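PDB 3EB7: insecticidal Delta-Endotoxin Cry8Ea1 from Bacillus Thuringiensis, which is toxic to larvae of the underground pest Holotrichia parallela, probably by making pores in gut-cell membranes as other three-domain Cry toxins do. Local coordinates for residues S2-V7 with I50-Q54; I59-A64 with Y128-L132; R209-L213 with V397-P401. All coordinates share one frame; numbering follows the deposited sequence.

All three contacts involve the N-terminal helical domain, but they sit at different depths. Contact 3, whose centre lies about 9 Å from the centre of the chain, is buried and reaches across to the second domain; its chemistry is a charge pair, a bridging water and a small leucine contact. Contact 1, its centre about 17 Å from that of the chain, packs two helices through aliphatic groups, with polar residues at its edges. Contact 2, its centre about 23 Å from the chain's, joins two interhelical loops without any hydrogen bond between them. Helix 47-59 serves both outer contacts: Met52 CB meets Ile63 CD1 at 3.8 Å. Contacts 1 and 3 also touch, Val7 CG1 lying 3.4 Å from Glu398 O.

Contact 1. Residues S2-V7 with I50-Q54; sequences SERDAV and IFMEQ
Ile50 and Ala6 meet where helix 2-20 crosses helix 47-59 in the helical bundle of the N-terminal domain, the part of three-domain Cry toxins linked to pore formation. The short segment axes approach to 8.1 Å with an angle of 123° between their N-to-C directions, a steep crossing. The branch methyl of Ile50 sits against the N-terminal helix: CG2 lies 3.4 Å from Ser2 O and 4.0 Å from Ala6 CB. With CG1 of Ile50 anti to its carbonyl carbon (chi1 -62°), the longer branch runs past Asp5 instead, at about a right angle to that side chain.

The small Ala6 side chain lets a second and a third group close in. Phe51 starts off pointing away from helix 2-20, yet its ring turns back until CD2 is 4.1 Å from Ala6 CB. The aliphatic part of Gln54 arrives from another direction, its CB 3.8 Å from Ala6 CB and its CG 4.1 Å from Glu3 CG, where the two chains cross at a slant. At the partly exposed margin Ser2 OG is modelled as donor to Glu53 OE1, but the 2.4 Å between them is shorter than expected and makes that length doubtful; less contentious is the van der Waals contact of Ser2 CB with Glu53 CB at 3.6 Å.

Outside this layer, the Phe51 ring packs on Ser134, Val135 and Gln138 of helix 133-153, and Val7 leans on Leu213 of helix 198-220. Glu3 OE1 has a weak, long ion pair with Arg206 NE and lies close to Glu210 OE2, which would favour a shared or extra proton between those two oxygens.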
loop_
_atom_site.group_PDB
_atom_site.type_symbol
_atom_site.label_atom_id
_atom_site.label_comp_id
_atom_site.label_asym_id
_atom_site.label_seq_id
_atom_site.Cartn_x
_atom_site.Cartn_y
_atom_site.Cartn_z
ATOM N N SER A 2 -11.482 -5.078 16.899
ATOM C CA SER A 2 -11.876 -4.166 15.857
ATOM C C SER A 2 -10.779 -3.873 14.830
ATOM O O SER A 2 -11.079 -3.749 13.641
ATOM C CB SER A 2 -12.445 -2.894 16.490
ATOM O OG SER A 2 -13.773 -3.177 16.953
ATOM N N GLU A 3 -9.524 -3.830 15.289
ATOM C CA GLU A 3 -8.362 -3.580 14.419
ATOM C C GLU A 3 -8.260 -4.603 13.292
ATOM O O GLU A 3 -8.245 -4.202 12.132
ATOM C CB GLU A 3 -7.071 -3.537 15.235
ATOM C CG GLU A 3 -6.893 -2.250 16.060
ATOM C CD GLU A 3 -5.634 -2.300 16.952
ATOM O OE1 GLU A 3 -4.649 -3.012 16.605
ATOM O OE2 GLU A 3 -5.625 -1.637 18.012
ATOM N N ARG A 4 -8.235 -5.895 13.642
ATOM C CA ARG A 4 -8.211 -7.022 12.675
ATOM C C ARG A 4 -9.326 -6.946 11.675
ATOM O O ARG A 4 -9.107 -7.114 10.485
ATOM C CB ARG A 4 -8.331 -8.409 13.367
ATOM C CG ARG A 4 -7.434 -8.601 14.569
ATOM C CD ARG A 4 -8.085 -9.470 15.643
ATOM N NE ARG A 4 -8.079 -10.864 15.266
ATOM C CZ ARG A 4 -7.294 -11.795 15.817
ATOM N NH1 ARG A 4 -6.450 -11.479 16.796
ATOM N NH2 ARG A 4 -7.358 -13.056 15.383
ATOM N N ASP A 5 -10.531 -6.728 12.188
ATOM C CA ASP A 5 -11.754 -6.530 11.380
ATOM C C ASP A 5 -11.652 -5.351 10.403
ATOM O O ASP A 5 -11.951 -5.492 9.218
ATOM C CB ASP A 5 -12.921 -6.285 12.338
ATOM C CG ASP A 5 -14.266 -6.716 11.763
ATOM O OD1 ASP A 5 -14.359 -6.976 10.527
ATOM O OD2 ASP A 5 -15.245 -6.785 12.576
ATOM N N ALA A 6 -11.235 -4.189 10.914
ATOM C CA ALA A 6 -11.089 -2.952 10.109
ATOM C C ALA A 6 -10.072 -3.113 8.986
ATOM O O ALA A 6 -10.302 -2.688 7.869
ATOM C CB ALA A 6 -10.738 -1.786 10.984
ATOM N N VAL A 7 -8.971 -3.769 9.299
ATOM C CA VAL A 7 -7.872 -3.978 8.371
ATOM C C VAL A 7 -8.294 -5.007 7.335
ATOM O O VAL A 7 -7.970 -4.907 6.163
ATOM C CB VAL A 7 -6.607 -4.398 9.150
ATOM C CG1 VAL A 7 -5.555 -5.005 8.233
ATOM C CG2 VAL A 7 -6.040 -3.163 9.840
ATOM N N ILE A 50 -16.658 0.018 13.747
ATOM C CA ILE A 50 -15.384 -0.716 13.707
ATOM C C ILE A 50 -14.145 0.111 13.254
ATOM O O ILE A 50 -13.058 -0.046 13.828
ATOM C CB ILE A 50 -15.573 -2.030 12.895
ATOM C CG1 ILE A 50 -16.605 -2.911 13.621
ATOM C CG2 ILE A 50 -14.226 -2.793 12.673
ATOM C CD1 ILE A 50 -17.132 -4.071 12.790
ATOM N N PHE A 51 -14.304 0.964 12.248
ATOM C CA PHE A 51 -13.268 1.917 11.817
ATOM C C PHE A 51 -12.880 2.916 12.918
ATOM O O PHE A 51 -11.699 3.284 13.067
ATOM C CB PHE A 51 -13.696 2.675 10.528
ATOM C CG PHE A 51 -13.665 1.825 9.274
ATOM C CD1 PHE A 51 -14.810 1.627 8.520
ATOM C CD2 PHE A 51 -12.467 1.241 8.834
ATOM C CE1 PHE A 51 -14.787 0.832 7.348
ATOM C CE2 PHE A 51 -12.418 0.458 7.657
ATOM C CZ PHE A 51 -13.582 0.246 6.930
ATOM N N MET A 52 -13.872 3.345 13.694
ATOM C CA MET A 52 -13.622 4.269 14.789
ATOM C C MET A 52 -12.885 3.567 15.924
ATOM O O MET A 52 -11.876 4.074 16.445
ATOM C CB MET A 52 -14.929 4.857 15.307
ATOM C CG MET A 52 -15.658 5.698 14.315
ATOM S SD MET A 52 -17.120 6.465 15.113
ATOM C CE MET A 52 -17.920 7.191 13.667
ATOM N N GLU A 53 -13.381 2.397 16.301
ATOM C CA GLU A 53 -12.741 1.588 17.334
ATOM C C GLU A 53 -11.280 1.266 17.009
ATOM O O GLU A 53 -10.404 1.295 17.893
ATOM C CB GLU A 53 -13.545 0.308 17.594
ATOM C CG GLU A 53 -14.956 0.579 18.132
ATOM C CD GLU A 53 -15.753 -0.710 18.442
ATOM O OE1 GLU A 53 -15.236 -1.833 18.273
ATOM O OE2 GLU A 53 -16.926 -0.609 18.859
ATOM N N GLN A 54 -11.019 0.954 15.751
ATOM C CA GLN A 54 -9.646 0.733 15.286
ATOM C C GLN A 54 -8.694 1.882 15.658
ATOM O O GLN A 54 -7.720 1.691 16.353
ATOM C CB GLN A 54 -9.633 0.524 13.757
ATOM C CG GLN A 54 -8.248 0.382 13.211
ATOM C CD GLN A 54 -8.179 0.562 11.700
ATOM O OE1 GLN A 54 -7.284 0.008 11.054
ATOM N NE2 GLN A 54 -9.115 1.321 11.133
#

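Contact 2. Residues I59-A64 with Y128-L132; sequences INQKIA and YEVPL
Ile59, at the end of helix 47-59, holds CG1 between its backbone N and carbonyl carbon (chi1 69°), which carries CD1 across to Pro131; Tyr128, with CG anti to its carbonyl carbon (chi1 -56°), brings its ring against residues 62-64. The packing that follows joins two interhelical loops of the N-terminal helical bundle, the links that precede helices 65-93 and 133-153.

Pro131 is the shared surface. Ile59 CD1 abuts Pro131 CD at 3.6 Å, the two side chains crossing at about a right angle, while Ile63 CG1 presses on Pro131 CB, also at 3.6 Å. Each isoleucine has a second aliphatic partner: Ile59 CD1 is 3.9 Å from Val130 CG1, and Ile63 CD1 is 3.8 Å from Leu132 CD2. Residues 128-132 are held in a compact turn by Leu132 N bonding to Tyr128 O, so these partners are offered from one short piece of chain.

No hydrogen bond spans the two loops. The backbone of Ile63 finds its partners elsewhere: N bonds to Glu56 OE1, and O takes a weak bond from Arg68 NH2. Met52 backs both Ile63 and Leu132, and Phe207 of helix 198-220 packs on Ile59 and Val130. The tyrosine ring lies obliquely against the backbone of 62-64, with CE2 3.6 Å from Lys62 O, and at its far end Tyr128 OH comes 3.4 Å from Ala64 CB.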
loop_
_atom_site.group_PDB
_atom_site.type_symbol
_atom_site.label_atom_id
_atom_site.label_comp_id
_atom_site.label_asym_id
_atom_site.label_seq_id
_atom_site.Cartn_x
_atom_site.Cartn_y
_atom_site.Cartn_z
ATOM N N ILE A 59 -4.362 4.866 18.868
ATOM C CA ILE A 59 -3.881 6.106 19.447
ATOM C C ILE A 59 -4.249 6.306 20.928
ATOM O O ILE A 59 -3.737 7.209 21.573
ATOM C CB ILE A 59 -4.381 7.316 18.622
ATOM C CG1 ILE A 59 -5.898 7.487 18.768
ATOM C CG2 ILE A 59 -3.870 7.192 17.154
ATOM C CD1 ILE A 59 -6.454 8.724 18.105
ATOM N N ASN A 60 -5.157 5.479 21.450
ATOM C CA ASN A 60 -5.568 5.563 22.839
ATOM C C ASN A 60 -6.263 6.889 23.135
ATOM O O ASN A 60 -6.010 7.508 24.168
ATOM C CB ASN A 60 -4.361 5.351 23.763
ATOM C CG ASN A 60 -4.758 4.846 25.161
ATOM O OD1 ASN A 60 -5.869 4.340 25.375
ATOM N ND2 ASN A 60 -3.836 4.986 26.120
ATOM N N GLN A 61 -7.120 7.325 22.208
ATOM C CA GLN A 61 -8.012 8.458 22.431
ATOM C C GLN A 61 -9.453 7.996 22.191
ATOM O O GLN A 61 -9.702 7.024 21.480
ATOM C CB GLN A 61 -7.692 9.657 21.533
ATOM C CG GLN A 61 -6.243 10.139 21.571
ATOM C CD GLN A 61 -5.864 10.969 22.802
ATOM O OE1 GLN A 61 -4.678 11.235 23.032
ATOM N NE2 GLN A 61 -6.861 11.396 23.583
ATOM N N LYS A 62 -10.395 8.705 22.801
ATOM C CA LYS A 62 -11.806 8.348 22.761
ATOM C C LYS A 62 -12.491 9.447 21.976
ATOM O O LYS A 62 -12.233 10.616 22.234
ATOM C CB LYS A 62 -12.347 8.312 24.209
ATOM C CG LYS A 62 -13.446 7.302 24.487
ATOM C CD LYS A 62 -14.469 7.891 25.487
ATOM C CE LYS A 62 -15.857 7.247 25.279
ATOM N NZ LYS A 62 -17.001 8.230 25.364
ATOM N N ILE A 63 -13.331 9.088 21.006
ATOM C CA ILE A 63 -14.122 10.077 20.269
ATOM C C ILE A 63 -15.250 10.475 21.212
ATOM O O ILE A 63 -15.801 9.608 21.881
ATOM C CB ILE A 63 -14.684 9.540 18.894
ATOM C CG1 ILE A 63 -13.512 9.193 17.938
ATOM C CG2 ILE A 63 -15.590 10.586 18.217
ATOM C CD1 ILE A 63 -13.865 8.182 16.824
ATOM N N ALA A 64 -15.551 11.774 21.306
ATOM C CA ALA A 64 -16.662 12.252 22.124
ATOM C C ALA A 64 -17.957 11.615 21.615
ATOM O O ALA A 64 -18.117 11.401 20.390
ATOM C CB ALA A 64 -16.750 13.762 22.078
ATOM N N TYR A 128 -10.547 15.479 16.655
ATOM C CA TYR A 128 -10.846 14.054 16.405
ATOM C C TYR A 128 -10.521 13.633 14.985
ATOM O O TYR A 128 -10.930 12.576 14.537
ATOM C CB TYR A 128 -12.324 13.727 16.715
ATOM C CG TYR A 128 -12.709 14.096 18.143
ATOM C CD1 TYR A 128 -13.523 15.195 18.404
ATOM C CD2 TYR A 128 -12.226 13.367 19.219
ATOM C CE1 TYR A 128 -13.864 15.564 19.703
ATOM C CE2 TYR A 128 -12.539 13.726 20.530
ATOM C CZ TYR A 128 -13.351 14.835 20.760
ATOM O OH TYR A 128 -13.679 15.180 22.048
ATOM N N GLU A 129 -9.775 14.457 14.269
ATOM C CA GLU A 129 -9.459 14.183 12.887
ATOM C C GLU A 129 -8.748 12.842 12.719
ATOM O O GLU A 129 -8.980 12.152 11.748
ATOM C CB GLU A 129 -8.588 15.306 12.332
ATOM C CG GLU A 129 -9.230 16.676 12.388
ATOM C CD GLU A 129 -8.850 17.478 13.630
ATOM O OE1 GLU A 129 -8.381 16.915 14.664
ATOM O OE2 GLU A 129 -9.030 18.709 13.555
ATOM N N VAL A 130 -7.864 12.508 13.656
ATOM C CA VAL A 130 -7.146 11.226 13.650
ATOM C C VAL A 130 -8.049 10.008 14.008
ATOM O O VAL A 130 -8.225 9.094 13.184
ATOM C CB VAL A 130 -5.900 11.261 14.569
ATOM C CG1 VAL A 130 -5.191 9.877 14.594
ATOM C CG2 VAL A 130 -4.925 12.411 14.154
ATOM N N PRO A 131 -8.653 9.997 15.211
ATOM C CA PRO A 131 -9.470 8.799 15.462
ATOM C C PRO A 131 -10.566 8.553 14.389
ATOM O O PRO A 131 -10.999 7.414 14.213
ATOM C CB PRO A 131 -10.087 9.062 16.849
ATOM C CG PRO A 131 -9.972 10.553 17.035
ATOM C CD PRO A 131 -8.708 10.948 16.331
ATOM N N LEU A 132 -10.970 9.608 13.677
ATOM C CA LEU A 132 -11.980 9.492 12.606
ATOM C C LEU A 132 -11.401 9.330 11.197
ATOM O O LEU A 132 -12.147 9.339 10.232
ATOM C CB LEU A 132 -12.930 10.700 12.613
ATOM C CG LEU A 132 -13.890 10.905 13.793
ATOM C CD1 LEU A 132 -14.332 12.397 13.798
ATOM C CD2 LEU A 132 -15.132 9.961 13.759
#

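Contact 3. Residues R209-L213 with V397-P401; sequences REMTL and VELPP
The interface between the helical N-terminal domain and the second, beta-sheet domain of the three-domain Cry fold runs through Arg209 and Glu398. Arg209 lies on helix 198-220; Glu398 lies in the short, weakly bonded helical piece after strand 389-394. The carboxylate approaches over one face of the guanidinium, with Glu398 OE2 lying 3.0 Å above that group's plane, close to its centre. The two planes are tilted by only 22°, and OE2 is 3.2 Å from Arg209 NH2. No guanidinium N-H points at the oxygen, which makes this salt bridge a matter of charge alone.

The directed bonds of the guanidinium have other acceptors. Arg209 NE, at the guanidinium edge, donates to an in-plane water at 2.7 Å, and that water donates on to Glu398 O at 2.8 Å. Arg209 NH1 bonds to Tyr243 O and forms a salt bridge with Asp245, while Glu398 OE2 accepts from Asp245 N. The arginine reaches this position by leaving the helix extended, then bending at CG-CD (chi3 72°), which turns one guanidinium face to Glu398 OE2.

One helical turn on, Leu213 CD1 touches Leu399 CD2 at 4.0 Å and Glu398 O at 3.8 Å, so a small apolar patch adjoins the polar cluster.

Because NE is bonded to the in-plane water and NH1 to Tyr243 O, the rotation of the guanidinium is probably fixed, leaving one face turned to OE2, which takes its own N-H from Asp245. In this buried setting Glu398 and Asp245 would be expected to stabilise the positive charge of Arg209, tying the two domains together electrostatically.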
loop_
_atom_site.group_PDB
_atom_site.type_symbol
_atom_site.label_atom_id
_atom_site.label_comp_id
_atom_site.label_asym_id
_atom_site.label_seq_id
_atom_site.Cartn_x
_atom_site.Cartn_y
_atom_site.Cartn_z
ATOM N N ARG A 209 1.674 0.745 10.070
ATOM C CA ARG A 209 1.185 -0.348 9.208
ATOM C C ARG A 209 -0.352 -0.280 8.977
ATOM O O ARG A 209 -0.834 -0.307 7.836
ATOM C CB ARG A 209 1.605 -1.731 9.749
ATOM C CG ARG A 209 0.946 -2.927 8.967
ATOM C CD ARG A 209 1.207 -4.278 9.592
ATOM N NE ARG A 209 0.463 -4.494 10.838
ATOM C CZ ARG A 209 0.984 -4.365 12.068
ATOM N NH1 ARG A 209 2.267 -4.022 12.255
ATOM N NH2 ARG A 209 0.222 -4.602 13.132
ATOM N N GLU A 210 -1.118 -0.194 10.052
ATOM C CA GLU A 210 -2.564 -0.261 9.926
ATOM C C GLU A 210 -3.139 0.866 9.106
ATOM O O GLU A 210 -4.046 0.633 8.337
ATOM C CB GLU A 210 -3.240 -0.311 11.302
ATOM C CG GLU A 210 -3.072 -1.674 11.989
ATOM C CD GLU A 210 -4.090 -1.890 13.138
ATOM O OE1 GLU A 210 -5.174 -1.202 13.171
ATOM O OE2 GLU A 210 -3.794 -2.767 13.986
ATOM N N MET A 211 -2.614 2.078 9.284
ATOM C CA MET A 211 -3.130 3.245 8.560
ATOM C C MET A 211 -2.621 3.385 7.140
ATOM O O MET A 211 -3.255 4.024 6.325
ATOM C CB MET A 211 -2.892 4.551 9.348
ATOM C CG MET A 211 -3.539 4.551 10.747
ATOM S SD MET A 211 -5.318 4.159 10.709
ATOM C CE MET A 211 -5.945 5.810 10.381
ATOM N N THR A 212 -1.473 2.797 6.836
ATOM C CA THR A 212 -1.066 2.655 5.460
ATOM C C THR A 212 -2.113 1.800 4.743
ATOM O O THR A 212 -2.574 2.171 3.661
ATOM C CB THR A 212 0.281 1.953 5.372
ATOM O OG1 THR A 212 1.252 2.708 6.111
ATOM C CG2 THR A 212 0.745 1.795 3.885
ATOM N N LEU A 213 -2.453 0.651 5.348
ATOM C CA LEU A 213 -3.478 -0.255 4.843
ATOM C C LEU A 213 -4.875 0.368 4.780
ATOM O O LEU A 213 -5.554 0.206 3.788
ATOM C CB LEU A 213 -3.550 -1.542 5.704
ATOM C CG LEU A 213 -2.323 -2.414 5.725
ATOM C CD1 LEU A 213 -2.398 -3.376 6.861
ATOM C CD2 LEU A 213 -2.121 -3.115 4.372
ATOM N N VAL A 397 -3.408 -12.122 10.574
ATOM C CA VAL A 397 -4.121 -11.244 11.480
ATOM C C VAL A 397 -3.831 -9.753 11.106
ATOM O O VAL A 397 -4.725 -8.905 11.107
ATOM C CB VAL A 397 -3.754 -11.589 12.979
ATOM C CG1 VAL A 397 -4.286 -10.533 13.961
ATOM C CG2 VAL A 397 -4.282 -12.969 13.345
ATOM N N GLU A 398 -2.575 -9.459 10.783
ATOM C CA GLU A 398 -2.136 -8.095 10.442
ATOM C C GLU A 398 -2.256 -7.833 8.937
ATOM O O GLU A 398 -2.701 -6.762 8.520
ATOM C CB GLU A 398 -0.711 -7.881 10.959
ATOM C CG GLU A 398 -0.573 -8.322 12.415
ATOM C CD GLU A 398 0.779 -8.017 13.045
ATOM O OE1 GLU A 398 1.008 -8.404 14.224
ATOM O OE2 GLU A 398 1.621 -7.365 12.396
ATOM N N LEU A 399 -1.944 -8.855 8.142
ATOM C CA LEU A 399 -2.032 -8.844 6.672
ATOM C C LEU A 399 -2.989 -9.922 6.067
ATOM O O LEU A 399 -2.533 -10.887 5.368
ATOM C CB LEU A 399 -0.607 -9.011 6.124
ATOM C CG LEU A 399 0.349 -7.878 6.486
ATOM C CD1 LEU A 399 1.722 -8.161 5.968
ATOM C CD2 LEU A 399 -0.152 -6.522 5.955
ATOM N N PRO A 400 -4.320 -9.758 6.296
ATOM C CA PRO A 400 -5.279 -10.795 5.876
ATOM C C PRO A 400 -5.402 -10.926 4.381
ATOM O O PRO A 400 -4.999 -10.026 3.649
ATOM C CB PRO A 400 -6.630 -10.320 6.479
ATOM C CG PRO A 400 -6.495 -8.840 6.574
ATOM C CD PRO A 400 -5.008 -8.632 6.971
ATOM N N PRO A 401 -5.955 -12.053 3.910
ATOM C CA PRO A 401 -6.315 -12.159 2.488
ATOM C C PRO A 401 -7.415 -11.146 2.105
ATOM O O PRO A 401 -8.071 -10.573 2.990
ATOM C CB PRO A 401 -6.811 -13.614 2.356
ATOM C CG PRO A 401 -6.266 -14.315 3.498
ATOM C CD PRO A 401 -6.222 -13.308 4.628
HETATM O O HOH W 1 -2.225 -4.692 10.380
#